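Local structure of surface protein SPB1 (Streptococcus agalactiae, 4UZG) at residues 6-11 / 230-235; 37-42 / 90-95; 48-53 / 129-134; 55-60 / 123-128; 137-142 / 268-273. The protein builds the shaft of the group B streptococcus pilus 2b as its backbone subunit, probably linked to like subunits by sortase. All blocks are in the same frame, centred on the assembly; numbering follows the deposited sequence. Where two conformers were deposited one is given.

Interaction 1 of 5, residues 6-11 / 230-235. With EDO (1,2-ethanediol), chain B.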
# COMPACT_ATOMS: atom_id res chain seq x y z
N VAL A 6 -4.36 5.51 5.38
CA VAL A 6 -3.39 5.68 4.31
C VAL A 6 -3.99 6.59 3.25
O VAL A 6 -5.22 6.75 3.18
CB VAL A 6 -2.92 4.34 3.70
CG1 VAL A 6 -2.14 3.58 4.75
CG2 VAL A 6 -4.08 3.52 3.16
N ASP A 7 -3.14 7.15 2.39
CA ASP A 7 -3.56 8.18 1.47
C ASP A 7 -4.24 7.69 0.20
O ASP A 7 -4.87 8.50 -0.47
CB ASP A 7 -2.41 9.14 1.13
CG ASP A 7 -1.26 8.51 0.36
OD1 ASP A 7 -0.83 7.38 0.64
OD2 ASP A 7 -0.75 9.19 -0.53
N GLN A 8 -4.12 6.41 -0.14
CA GLN A 8 -4.75 5.88 -1.36
C GLN A 8 -5.45 4.58 -1.04
O GLN A 8 -5.00 3.80 -0.18
CB GLN A 8 -3.70 5.60 -2.45
CG GLN A 8 -2.97 6.87 -2.90
CD GLN A 8 -3.80 7.70 -3.86
OE1 GLN A 8 -4.05 7.29 -4.96
NE2 GLN A 8 -4.23 8.88 -3.42
N LYS A 9 -6.50 4.28 -1.79
CA LYS A 9 -7.23 3.03 -1.62
C LYS A 9 -6.40 1.81 -2.05
O LYS A 9 -6.56 0.72 -1.49
CB LYS A 9 -8.53 3.07 -2.42
CG LYS A 9 -9.53 4.08 -1.91
CD LYS A 9 -10.79 4.13 -2.80
CE LYS A 9 -10.51 4.63 -4.24
NZ LYS A 9 -10.13 6.09 -4.34
N THR A 10 -5.55 1.98 -3.06
CA THR A 10 -4.66 0.93 -3.55
C THR A 10 -3.37 1.56 -4.01
O THR A 10 -3.30 2.78 -4.25
CB THR A 10 -5.27 0.12 -4.71
OG1 THR A 10 -5.46 0.97 -5.83
CG2 THR A 10 -6.57 -0.53 -4.35
N TYR A 11 -2.36 0.72 -4.19
CA TYR A 11 -1.02 1.11 -4.58
C TYR A 11 -0.45 0.10 -5.55
O TYR A 11 -0.88 -1.05 -5.58
CB TYR A 11 -0.09 1.15 -3.36
CG TYR A 11 -0.49 2.15 -2.31
CD1 TYR A 11 -0.04 3.46 -2.37
CD2 TYR A 11 -1.32 1.80 -1.26
CE1 TYR A 11 -0.42 4.39 -1.41
CE2 TYR A 11 -1.70 2.72 -0.29
CZ TYR A 11 -1.25 4.01 -0.37
OH TYR A 11 -1.65 4.89 0.61
N GLY A 230 0.64 -6.87 -8.09
CA GLY A 230 1.14 -5.69 -7.42
C GLY A 230 0.83 -4.36 -8.09
O GLY A 230 1.67 -3.46 -8.08
N LEU A 231 -0.38 -4.21 -8.63
CA LEU A 231 -0.77 -3.04 -9.40
C LEU A 231 -1.89 -2.26 -8.68
O LEU A 231 -2.83 -2.81 -8.14
CB LEU A 231 -1.32 -3.46 -10.77
CG LEU A 231 -0.31 -4.11 -11.70
CD1 LEU A 231 -1.02 -4.75 -12.86
CD2 LEU A 231 0.69 -3.09 -12.18
N LYS A 232 -1.80 -0.95 -8.80
CA LYS A 232 -2.81 -0.02 -8.36
C LYS A 232 -4.09 -0.22 -9.17
O LYS A 232 -4.05 -0.60 -10.35
CB LYS A 232 -2.24 1.41 -8.57
CG LYS A 232 -3.06 2.52 -7.93
CD LYS A 232 -2.35 3.86 -8.11
CE LYS A 232 -3.06 5.03 -7.45
NZ LYS A 232 -2.93 4.98 -5.95
N GLU A 233 -5.24 0.10 -8.60
CA GLU A 233 -6.47 0.13 -9.36
C GLU A 233 -6.32 1.04 -10.57
O GLU A 233 -5.57 2.02 -10.54
CB GLU A 233 -7.62 0.61 -8.49
CG GLU A 233 -7.52 2.07 -8.16
CD GLU A 233 -8.37 2.44 -6.97
OE1 GLU A 233 -7.85 2.37 -5.83
OE2 GLU A 233 -9.54 2.80 -7.17
N GLY A 234 -7.09 0.74 -11.61
CA GLY A 234 -7.08 1.56 -12.82
C GLY A 234 -7.43 0.74 -14.03
O GLY A 234 -7.87 -0.40 -13.94
N THR A 235 -7.23 1.37 -15.17
CA THR A 235 -7.53 0.76 -16.47
C THR A 235 -6.21 0.46 -17.18
O THR A 235 -5.39 1.35 -17.36
CB THR A 235 -8.38 1.70 -17.34
OG1 THR A 235 -9.56 2.04 -16.63
CG2 THR A 235 -8.75 1.02 -18.65
C1 EDO B . -4.73 4.28 -14.55
O1 EDO B . -6.01 3.89 -14.99
C2 EDO B . -3.78 3.09 -14.65
O2 EDO B . -3.56 2.73 -15.99
O HOH W 1 -6.03 4.21 -5.53
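Lys232 sends CG away from its own backbone N (chi1 -169°), runs straight to CE and bends only at the last torsion, which delivers NZ to the loop of Thr10. Thr10 holds OG1 between its backbone N and carbonyl carbon (chi1 64°), turning the hydroxyl to Glu233. The ammonium group gives one hydrogen bond to Gln8 OE1, with NZ 2.8 Å from OE1, in the amide plane and on a lone pair. A second runs from Lys232 NZ to Thr10 O, also 2.8 Å, tilted out of the carbonyl plane. Thr10 OG1 both accepts and donates: Glu233 N points at OG1 almost straight (2.9 Å, N-H...O 172°), and OG1 gives its proton to the anti lone pair of Glu233 OE1 at 2.8 Å. One residue thus clasps the hydroxyl with its amide and its carboxylate, the two side chains meeting roughly at right angles. A water also joins the carboxylate to the lysine, donating to Glu233 OE1 at 2.6 Å and accepting from Lys232 NZ at 3.2 Å. Lys9 slants past the carboxylate oxygens, CE 3.6 Å from Glu233 OE2, with NZ 4.4 Å from OE2, beyond a salt bridge though probably weakly attracted. Tyr11 OH donates to Asp7 OD1 and accepts from Gln8 N, linking the two within the loop. The loop follows strand 4-6 and leads into strand 16-26, whose Val17 packs on Tyr11; on the other segment, Gly230 and Leu231 form a G1 bulge with Gly169 at the end of strand 225-231, just before strand 234-240.

Interaction 2 of 5, residues 37-42 / 90-95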
# COMPACT_ATOMS: atom_id res chain seq x y z
N GLN A 37 3.17 11.86 29.64
CA GLN A 37 3.58 11.53 28.28
C GLN A 37 2.47 10.82 27.56
O GLN A 37 1.60 10.23 28.19
CB GLN A 37 4.83 10.65 28.30
CG GLN A 37 4.61 9.28 28.90
CD GLN A 37 5.87 8.46 29.01
OE1 GLN A 37 6.98 9.00 29.02
NE2 GLN A 37 5.71 7.16 29.12
N TYR A 38 2.54 10.86 26.23
CA TYR A 38 1.80 9.94 25.38
C TYR A 38 2.80 9.12 24.58
O TYR A 38 3.78 9.66 24.07
CB TYR A 38 0.81 10.68 24.43
CG TYR A 38 -0.41 11.14 25.15
CD1 TYR A 38 -1.50 10.30 25.33
CD2 TYR A 38 -0.46 12.42 25.70
CE1 TYR A 38 -2.60 10.72 26.06
CE2 TYR A 38 -1.57 12.84 26.41
CZ TYR A 38 -2.62 11.99 26.63
OH TYR A 38 -3.72 12.38 27.36
N VAL A 39 2.54 7.83 24.46
CA VAL A 39 3.42 6.91 23.74
C VAL A 39 2.68 6.32 22.55
O VAL A 39 1.61 5.71 22.71
CB VAL A 39 3.87 5.77 24.66
CG1 VAL A 39 4.84 4.87 23.91
CG2 VAL A 39 4.51 6.30 25.95
N ILE A 40 3.24 6.52 21.36
CA ILE A 40 2.69 6.00 20.11
C ILE A 40 3.61 4.88 19.65
O ILE A 40 4.78 5.11 19.37
CB ILE A 40 2.65 7.11 19.04
CG1 ILE A 40 1.78 8.28 19.51
CG2 ILE A 40 2.15 6.55 17.71
CD1 ILE A 40 2.56 9.47 20.05
N LYS A 41 3.07 3.67 19.57
CA LYS A 41 3.84 2.50 19.15
C LYS A 41 3.24 1.95 17.88
O LYS A 41 2.04 1.70 17.83
CB LYS A 41 3.80 1.41 20.21
CG LYS A 41 4.68 1.68 21.38
CD LYS A 41 4.68 0.54 22.38
CE LYS A 41 5.58 0.86 23.58
NZ LYS A 41 5.65 -0.29 24.52
N ASP A 42 4.05 1.75 16.85
CA ASP A 42 3.54 1.29 15.55
C ASP A 42 4.30 0.05 15.14
O ASP A 42 5.53 0.08 15.00
CB ASP A 42 3.74 2.42 14.54
CG ASP A 42 3.05 2.17 13.22
OD1 ASP A 42 2.98 1.04 12.74
OD2 ASP A 42 2.60 3.18 12.60
N ASN A 90 9.84 -0.98 12.77
CA ASN A 90 8.81 -0.43 13.65
C ASN A 90 9.30 0.88 14.27
O ASN A 90 10.49 1.22 14.18
CB ASN A 90 8.48 -1.43 14.75
CG ASN A 90 8.05 -2.77 14.21
OD1 ASN A 90 7.32 -2.85 13.23
ND2 ASN A 90 8.51 -3.85 14.85
N PHE A 91 8.41 1.59 14.97
CA PHE A 91 8.83 2.77 15.69
C PHE A 91 7.97 3.00 16.93
O PHE A 91 6.82 2.57 17.00
CB PHE A 91 8.86 4.02 14.81
CG PHE A 91 7.50 4.51 14.35
CD1 PHE A 91 6.74 5.35 15.13
CD2 PHE A 91 6.99 4.12 13.11
CE1 PHE A 91 5.52 5.82 14.70
CE2 PHE A 91 5.76 4.58 12.66
CZ PHE A 91 5.01 5.43 13.46
N THR A 92 8.56 3.73 17.88
CA THR A 92 7.88 4.24 19.04
C THR A 92 8.24 5.71 19.19
O THR A 92 9.41 6.06 19.22
CB THR A 92 8.33 3.49 20.32
OG1 THR A 92 8.06 2.10 20.16
CG2 THR A 92 7.62 4.03 21.55
N ILE A 93 7.21 6.54 19.32
CA ILE A 93 7.35 7.97 19.56
C ILE A 93 6.79 8.28 20.93
O ILE A 93 5.66 7.91 21.24
CB ILE A 93 6.64 8.78 18.45
CG1 ILE A 93 7.48 8.74 17.18
CG2 ILE A 93 6.39 10.24 18.89
CD1 ILE A 93 6.79 9.26 15.95
N THR A 94 7.57 8.96 21.77
CA THR A 94 7.13 9.33 23.11
C THR A 94 7.10 10.85 23.16
O THR A 94 8.10 11.50 22.92
CB THR A 94 8.08 8.78 24.17
OG1 THR A 94 8.14 7.36 24.03
CG2 THR A 94 7.62 9.12 25.56
N ILE A 95 5.93 11.40 23.47
CA ILE A 95 5.73 12.84 23.51
C ILE A 95 5.62 13.26 24.99
O ILE A 95 4.64 12.95 25.66
CB ILE A 95 4.46 13.26 22.77
CG1 ILE A 95 4.50 12.79 21.31
CG2 ILE A 95 4.28 14.78 22.87
CD1 ILE A 95 3.23 13.06 20.52
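Asp42 and Phe91 close one end of a regular antiparallel pairing in which six backbone bonds satisfy the facing N-H and C=O groups of Tyr38, Ile40, Asp42, Phe91, Ile93 and Ile95. The bonds come in pairs, Tyr38 with Ile95, Ile40 with Ile93, and Asp42 with Phe91. Ile40 N to Ile93 O is short at 2.8 Å, whereas Phe91 N to Asp42 O is the longest at 3.3 Å. Between them, at the non-hydrogen-bonded pairs, Val39 faces Thr94 and Lys41 faces Thr92. The outward amides are not wasted: Val39 and Lys41 bond to Asn152 and Thr150, and Thr92 and Thr94 to Leu85 and Asn83. On the buried face the Phe91 ring is swung under Asp42 CB by its chi1 of 68°, a CH-pi contact with CB 3.6 Å from the ring centroid. The carboxylate leans at 47° to that ring; OD2 has a weak hydrogen bond with Tyr127 OH and OD1 a weak one with Lys4 NZ. Ile40 CD1 meets Ile95 CD1 at 3.7 Å on the same face. On the other face Val39 CG1 touches Thr92 CG2 at 3.7 Å, and Lys41 CG runs beside Thr92 OG1. Elsewhere, Gln37 NE2 bonds to Asn154 O, Asn90 OD1 to Met44 N, and the buried Tyr38 OH to Val27 O. The buried side packs on strands 16-26 and 50-62, as in a beta sandwich, and Asp42 with Lys4 and the touching Asn147 is consistent with the Lys/Asn/Asp isopeptide sites of Gram-positive pilins.

Interaction 3 of 5, residues 48-53 / 129-134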
# COMPACT_ATOMS: atom_id res chain seq x y z
N SER A 48 9.57 -6.70 3.97
CA SER A 48 9.38 -7.31 2.65
C SER A 48 7.99 -7.02 2.08
O SER A 48 7.72 -7.37 0.93
CB SER A 48 9.60 -8.81 2.73
OG SER A 48 8.64 -9.41 3.56
N VAL A 49 7.13 -6.39 2.87
CA VAL A 49 5.76 -6.05 2.51
C VAL A 49 5.58 -4.53 2.46
O VAL A 49 5.20 -3.98 1.42
CB VAL A 49 4.74 -6.69 3.47
CG1 VAL A 49 3.33 -6.20 3.17
CG2 VAL A 49 4.82 -8.22 3.40
N VAL A 50 5.79 -3.83 3.58
CA VAL A 50 5.89 -2.37 3.55
C VAL A 50 7.12 -1.99 4.36
O VAL A 50 7.21 -2.31 5.56
CB VAL A 50 4.67 -1.62 4.10
CG1 VAL A 50 4.88 -0.11 3.91
CG2 VAL A 50 3.37 -2.05 3.45
N ASP A 51 8.07 -1.34 3.72
CA ASP A 51 9.33 -0.94 4.34
C ASP A 51 9.18 0.48 4.86
O ASP A 51 9.02 1.43 4.09
CB ASP A 51 10.43 -1.05 3.27
CG ASP A 51 11.82 -0.79 3.78
OD1 ASP A 51 11.94 -0.14 4.82
OD2 ASP A 51 12.79 -1.21 3.10
N LEU A 52 9.18 0.62 6.18
CA LEU A 52 9.10 1.92 6.83
C LEU A 52 10.18 2.85 6.31
O LEU A 52 11.36 2.46 6.27
CB LEU A 52 9.30 1.73 8.34
CG LEU A 52 9.31 2.99 9.21
CD1 LEU A 52 7.98 3.71 9.19
CD2 LEU A 52 9.72 2.62 10.64
N ASN A 53 9.84 4.10 5.99
CA ASN A 53 10.85 5.13 5.77
C ASN A 53 11.22 5.76 7.10
O ASN A 53 10.53 6.64 7.61
CB ASN A 53 10.36 6.20 4.80
CG ASN A 53 10.35 5.75 3.35
OD1 ASN A 53 11.25 5.05 2.89
ND2 ASN A 53 9.36 6.20 2.62
N GLY A 129 6.02 4.81 4.10
CA GLY A 129 6.69 3.56 3.83
C GLY A 129 6.64 3.30 2.33
O GLY A 129 6.01 4.05 1.58
N VAL A 130 7.28 2.23 1.91
CA VAL A 130 7.32 1.83 0.50
C VAL A 130 6.79 0.41 0.36
O VAL A 130 7.25 -0.51 1.04
CB VAL A 130 8.75 1.96 -0.09
CG1 VAL A 130 8.78 1.45 -1.53
CG2 VAL A 130 9.24 3.40 -0.01
N LEU A 131 5.79 0.23 -0.50
CA LEU A 131 5.21 -1.08 -0.73
C LEU A 131 6.22 -1.97 -1.46
O LEU A 131 6.83 -1.53 -2.44
CB LEU A 131 3.92 -0.95 -1.55
CG LEU A 131 3.08 -2.22 -1.73
CD1 LEU A 131 2.56 -2.72 -0.39
CD2 LEU A 131 1.94 -1.96 -2.68
N LYS A 132 6.37 -3.22 -1.02
CA LYS A 132 7.35 -4.12 -1.59
C LYS A 132 6.68 -5.40 -2.08
O LYS A 132 5.48 -5.59 -1.94
CB LYS A 132 8.43 -4.44 -0.54
CG LYS A 132 9.19 -3.24 -0.02
CD LYS A 132 10.09 -2.59 -1.07
CE LYS A 132 10.87 -1.42 -0.47
NZ LYS A 132 11.80 -0.79 -1.42
N SER A 133 7.47 -6.30 -2.68
CA SER A 133 6.92 -7.41 -3.43
C SER A 133 6.19 -8.46 -2.61
O SER A 133 5.44 -9.26 -3.18
CB SER A 133 8.02 -8.10 -4.23
OG SER A 133 8.86 -8.80 -3.35
N GLY A 134 6.41 -8.51 -1.30
CA GLY A 134 5.75 -9.48 -0.47
C GLY A 134 4.29 -9.20 -0.16
O GLY A 134 3.60 -10.04 0.39
O HOH W 2 10.31 -7.71 -0.76
O HOH W 3 13.95 -0.88 0.64
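Lys132 folds its aliphatic chain over Asp51, bending at chi2 (-68°) to bring CE within 3.8 Å of Asp51 CB. Its ammonium group stops 4.6 Å from Asp51 OD2, too far for a salt bridge, and a water fills the step: it donates to OD2 at 2.7 Å and accepts from Lys132 NZ at 3.0 Å. On the opposite face of the pairing Val50 CG2 touches Leu131 CD1 at 4.0 Å, an apolar contact. That same Leu131 methyl also rests on the carbonyl oxygen of Val49. The Val130 methyl CG2 leans on the amide of Asn53, whose ND2 is bonded to Thr128 OG1. Between the strands Asp51 and Val130 form a hydrogen-bonded pair, each N-H serving the other's carbonyl. Beyond the strands the two chains stay together as loops: Lys132 N bonds to Val49 O at 2.8 Å, arriving 43° out of the carbonyl plane, and Gly134 N reaches Ser48 O at 2.8 Å in a bent bond. A second water joins Ser48 O to Ser133 OG. Outside the pair, Asn89 bonds by its side-chain amide to Leu52 N and Val50 O, and Ser133 N bonds to Asn205 OD1. The arrangement is the end of an antiparallel pairing of strands 50-62 and 121-131, whose three bridged pairs are continued by loop-to-loop backbone bonds.

Interaction 4 of 5, residues 55-60 / 123-128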
# COMPACT_ATOMS: atom_id res chain seq x y z
N GLY A 55 12.75 8.09 9.80
CA GLY A 55 12.96 9.51 9.77
C GLY A 55 11.93 10.32 8.99
O GLY A 55 12.14 11.51 8.77
N SER A 56 10.81 9.72 8.58
CA SER A 56 9.85 10.41 7.72
C SER A 56 8.72 11.11 8.50
O SER A 56 7.79 11.61 7.89
CB SER A 56 9.26 9.43 6.71
OG SER A 56 8.50 8.42 7.35
N TYR A 57 8.81 11.14 9.82
CA TYR A 57 7.68 11.60 10.65
C TYR A 57 7.46 13.09 10.61
O TYR A 57 8.40 13.89 10.57
CB TYR A 57 7.89 11.22 12.15
CG TYR A 57 8.42 9.84 12.28
CD1 TYR A 57 7.58 8.75 12.16
CD2 TYR A 57 9.77 9.62 12.40
CE1 TYR A 57 8.06 7.45 12.15
CE2 TYR A 57 10.28 8.32 12.41
CZ TYR A 57 9.42 7.25 12.25
OH TYR A 57 9.88 5.96 12.22
N GLU A 58 6.19 13.45 10.67
CA GLU A 58 5.78 14.79 11.06
C GLU A 58 4.83 14.59 12.24
O GLU A 58 3.82 13.88 12.12
CB GLU A 58 5.09 15.54 9.92
CG GLU A 58 4.71 16.95 10.27
CD GLU A 58 5.59 17.98 9.62
OE1 GLU A 58 6.76 17.67 9.34
OE2 GLU A 58 5.10 19.11 9.37
N VAL A 59 5.16 15.21 13.37
CA VAL A 59 4.44 15.01 14.61
C VAL A 59 3.87 16.37 15.03
O VAL A 59 4.63 17.32 15.22
CB VAL A 59 5.34 14.44 15.72
CG1 VAL A 59 4.51 14.13 16.95
CG2 VAL A 59 6.09 13.20 15.22
N THR A 60 2.55 16.44 15.20
CA THR A 60 1.91 17.69 15.57
C THR A 60 0.90 17.48 16.69
O THR A 60 0.33 16.40 16.88
CB THR A 60 1.17 18.34 14.37
OG1 THR A 60 0.15 17.45 13.91
CG2 THR A 60 2.08 18.72 13.23
N ILE A 123 -3.26 14.59 18.69
CA ILE A 123 -1.92 14.20 18.28
C ILE A 123 -2.02 13.57 16.91
O ILE A 123 -2.82 12.67 16.70
CB ILE A 123 -1.32 13.19 19.28
CG1 ILE A 123 -1.14 13.82 20.66
CG2 ILE A 123 0.02 12.67 18.75
CD1 ILE A 123 -0.83 12.80 21.78
N THR A 124 -1.22 14.06 15.97
CA THR A 124 -1.16 13.48 14.63
C THR A 124 0.29 13.10 14.34
O THR A 124 1.20 13.90 14.53
CB THR A 124 -1.69 14.44 13.53
OG1 THR A 124 -2.96 14.94 13.93
CG2 THR A 124 -1.82 13.75 12.20
N VAL A 125 0.49 11.88 13.84
CA VAL A 125 1.78 11.46 13.32
C VAL A 125 1.57 11.03 11.88
O VAL A 125 0.80 10.11 11.61
CB VAL A 125 2.38 10.28 14.13
CG1 VAL A 125 3.70 9.80 13.51
CG2 VAL A 125 2.58 10.65 15.59
N THR A 126 2.26 11.69 10.96
CA THR A 126 2.29 11.22 9.59
C THR A 126 3.68 10.65 9.32
O THR A 126 4.68 11.11 9.87
CB THR A 126 1.98 12.32 8.59
OG1 THR A 126 2.99 13.32 8.63
CG2 THR A 126 0.63 12.92 8.84
N TYR A 127 3.74 9.63 8.46
CA TYR A 127 5.01 9.03 8.08
C TYR A 127 4.78 8.26 6.79
O TYR A 127 3.64 8.11 6.35
CB TYR A 127 5.56 8.12 9.20
CG TYR A 127 4.78 6.84 9.41
CD1 TYR A 127 3.67 6.79 10.23
CD2 TYR A 127 5.15 5.68 8.76
CE1 TYR A 127 2.95 5.61 10.40
CE2 TYR A 127 4.44 4.49 8.92
CZ TYR A 127 3.34 4.48 9.74
OH TYR A 127 2.60 3.32 9.93
N THR A 128 5.85 7.78 6.18
CA THR A 128 5.72 7.03 4.95
C THR A 128 6.42 5.68 5.02
O THR A 128 7.29 5.43 5.87
CB THR A 128 6.25 7.82 3.74
OG1 THR A 128 7.64 8.06 3.95
CG2 THR A 128 5.51 9.13 3.55
O HOH W 4 5.28 12.71 7.22
O HOH W 5 -2.27 17.24 15.34
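Tyr57 and Tyr127 lean past each other at the head of an antiparallel strand pair, part of the beta sheet that also carries strands 16-26 and 68-73. The two side chains cross obliquely, and Tyr57 CD1 comes 3.6 Å from Tyr127 CB, meeting the stem and not the ring of its partner. Their first torsions differ: Tyr57 keeps CG beside its backbone N, whereas Tyr127 places CG between N and the carbonyl carbon (chi1 70°), and the rings diverge from there. Tyr57 OH goes on to Glu86 OE2, and the Tyr127 ring lies nearly parallel to that of Tyr19. Next along the same buried face, Val59 CG1 touches Val125 CG2 at 4.2 Å. The other face carries Glu58 and the threonines. Thr60 and Thr124 run alongside each other in the same direction, and one water bonds to both hydroxyls, 2.8 Å from Thr60 OG1 and from Thr124 OG1. Thr126 OG1 stands 3.3 Å from Glu58 CB; a second water, donating to Ser56 O, bonds to this hydroxyl. The backbones pair through Glu58 with Thr126 and Thr60 with Thr124, two bonds each. At Ser56 a side chain takes the place of a carbonyl as acceptor. Ser56 OG is also hydrogen-bonded to Asn53 O, and Thr128 N points straight at OG, 3.0 Å away with an N-H...O angle of 174°.

Interaction 5 of 5, residues 137-142 / 268-273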
# COMPACT_ATOMS: atom_id res chain seq x y z
N PRO A 137 -2.14 -9.45 -2.78
CA PRO A 137 -3.17 -8.68 -3.50
C PRO A 137 -4.57 -9.01 -3.01
O PRO A 137 -4.83 -10.03 -2.39
CB PRO A 137 -2.96 -9.13 -4.96
CG PRO A 137 -2.55 -10.57 -4.82
CD PRO A 137 -1.64 -10.56 -3.61
N GLY A 138 -5.48 -8.11 -3.35
CA GLY A 138 -6.90 -8.34 -3.14
C GLY A 138 -7.49 -7.64 -1.93
O GLY A 138 -6.82 -6.86 -1.23
N SER A 139 -8.76 -7.96 -1.68
CA SER A 139 -9.63 -7.22 -0.77
C SER A 139 -9.95 -7.96 0.53
O SER A 139 -10.71 -7.47 1.34
CB SER A 139 -10.94 -6.89 -1.50
OG SER A 139 -10.68 -6.14 -2.68
N ALA A 140 -9.38 -9.15 0.71
CA ALA A 140 -9.70 -9.99 1.87
C ALA A 140 -8.97 -9.53 3.12
O ALA A 140 -8.24 -8.54 3.12
CB ALA A 140 -9.36 -11.44 1.56
N ASP A 141 -9.18 -10.25 4.22
CA ASP A 141 -8.41 -9.99 5.43
C ASP A 141 -6.97 -10.37 5.16
O ASP A 141 -6.68 -11.52 4.83
CB ASP A 141 -8.94 -10.83 6.59
CG ASP A 141 -10.32 -10.40 7.05
OD1 ASP A 141 -10.73 -9.26 6.75
OD2 ASP A 141 -10.98 -11.22 7.72
N LEU A 142 -6.07 -9.40 5.29
CA LEU A 142 -4.65 -9.59 4.98
C LEU A 142 -3.80 -9.04 6.14
O LEU A 142 -3.28 -7.91 6.09
CB LEU A 142 -4.26 -8.90 3.66
CG LEU A 142 -4.97 -9.43 2.41
CD1 LEU A 142 -4.59 -8.56 1.23
CD2 LEU A 142 -4.60 -10.88 2.16
N SER A 268 -15.78 -12.28 -6.52
CA SER A 268 -16.33 -10.94 -6.38
C SER A 268 -15.32 -9.91 -5.87
O SER A 268 -15.71 -8.84 -5.39
CB SER A 268 -17.58 -10.97 -5.50
OG SER A 268 -18.56 -11.84 -6.05
N ASP A 269 -14.03 -10.22 -5.98
CA ASP A 269 -12.98 -9.31 -5.53
C ASP A 269 -12.48 -8.54 -6.75
O ASP A 269 -11.79 -9.09 -7.62
CB ASP A 269 -11.83 -10.11 -4.91
CG ASP A 269 -10.78 -9.23 -4.26
OD1 ASP A 269 -10.69 -8.04 -4.64
OD2 ASP A 269 -10.05 -9.73 -3.38
N ASN A 270 -12.80 -7.25 -6.82
CA ASN A 270 -12.45 -6.51 -8.02
C ASN A 270 -10.96 -6.17 -8.12
O ASN A 270 -10.53 -5.60 -9.13
CB ASN A 270 -13.34 -5.27 -8.19
CG ASN A 270 -13.15 -4.27 -7.11
OD1 ASN A 270 -12.12 -4.23 -6.45
ND2 ASN A 270 -14.16 -3.44 -6.92
N LEU A 271 -10.17 -6.58 -7.13
CA LEU A 271 -8.70 -6.44 -7.19
C LEU A 271 -8.00 -7.73 -7.64
O LEU A 271 -6.78 -7.76 -7.70
CB LEU A 271 -8.14 -5.94 -5.86
CG LEU A 271 -8.49 -4.49 -5.54
CD1 LEU A 271 -7.97 -4.17 -4.14
CD2 LEU A 271 -7.90 -3.54 -6.58
N LEU A 272 -8.77 -8.76 -7.96
CA LEU A 272 -8.24 -10.03 -8.45
C LEU A 272 -8.98 -10.34 -9.74
O LEU A 272 -10.09 -10.88 -9.71
CB LEU A 272 -8.42 -11.16 -7.43
CG LEU A 272 -7.78 -10.95 -6.06
CD1 LEU A 272 -8.18 -12.09 -5.14
CD2 LEU A 272 -6.29 -10.83 -6.17
N VAL A 273 -8.40 -9.98 -10.88
CA VAL A 273 -9.12 -10.07 -12.14
C VAL A 273 -8.45 -11.08 -13.07
O VAL A 273 -7.25 -11.38 -12.96
CB VAL A 273 -9.30 -8.68 -12.83
CG1 VAL A 273 -10.02 -7.71 -11.93
CG2 VAL A 273 -8.00 -8.09 -13.29
O HOH W 6 -11.97 -3.97 -3.67
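Asp269 OD1 is gripped from both faces of its carboxylate plane: Ser139 OG donates to it from one face across the contact, and Leu271 N, two residues on in the chain, from the other. Ser139 OG stands 2.7 Å from OD1 and 44° out of the plane, while Leu271 N is 2.9 Å from OD1. The other oxygen, OD2, takes Ser139 N on its syn side at 2.8 Å, so one serine meets both oxygens with amide and hydroxyl. Asp269 extends its carboxylate to this position with CG opposite its own backbone N (chi1 -173°). The Leu271 bond makes an Asx turn, overlaid on a type I turn closed by Leu272 N to Asp269 O at 3.1 Å. Beside the polar group lies a small apolar patch: Gly138 CA rests 3.8 Å from Leu271 CB, and Pro137 CB meets Leu272 CD2 at 3.9 Å, these two side chains at about a right angle. Arg167 NH1 bonds to both Gly138 O and Ala140 O, tying this loop, which follows strand 121-131, to the linker before strand 169-177. The contact probably joins the large-sheet part to the prealbumin-like part. Three donors converging on one carboxylate would probably favour its ionised form; the same group both shapes the turn and holds the serine, which probably makes the two depend on each other.

Overall arrangement
Interactions 2, 3 and 4 belong to one large sheet; interactions 1 and 5 join its loops to the prealbumin-like part. All are partly buried. Interactions 2 and 4 each turn an apolar face to the core (Ile40, Ile93, Ile95; Tyr57, Val59, Val125) and a threonine-bearing face outward, their inner faces packing through Ile95 and Ile123. Interaction 3 uses the same two strands as interaction 4 but is more irregular, continuing through loop-to-loop backbone bonds; both carry bridging waters. Interactions 3 and 5 include exposed loop residues. Interactions 1 and 5 replace backbone pairing with charged and hydroxyl groups and touch through Thr10 and Leu271, while Tyr11 of interaction 1 packs on Leu131 of interaction 3.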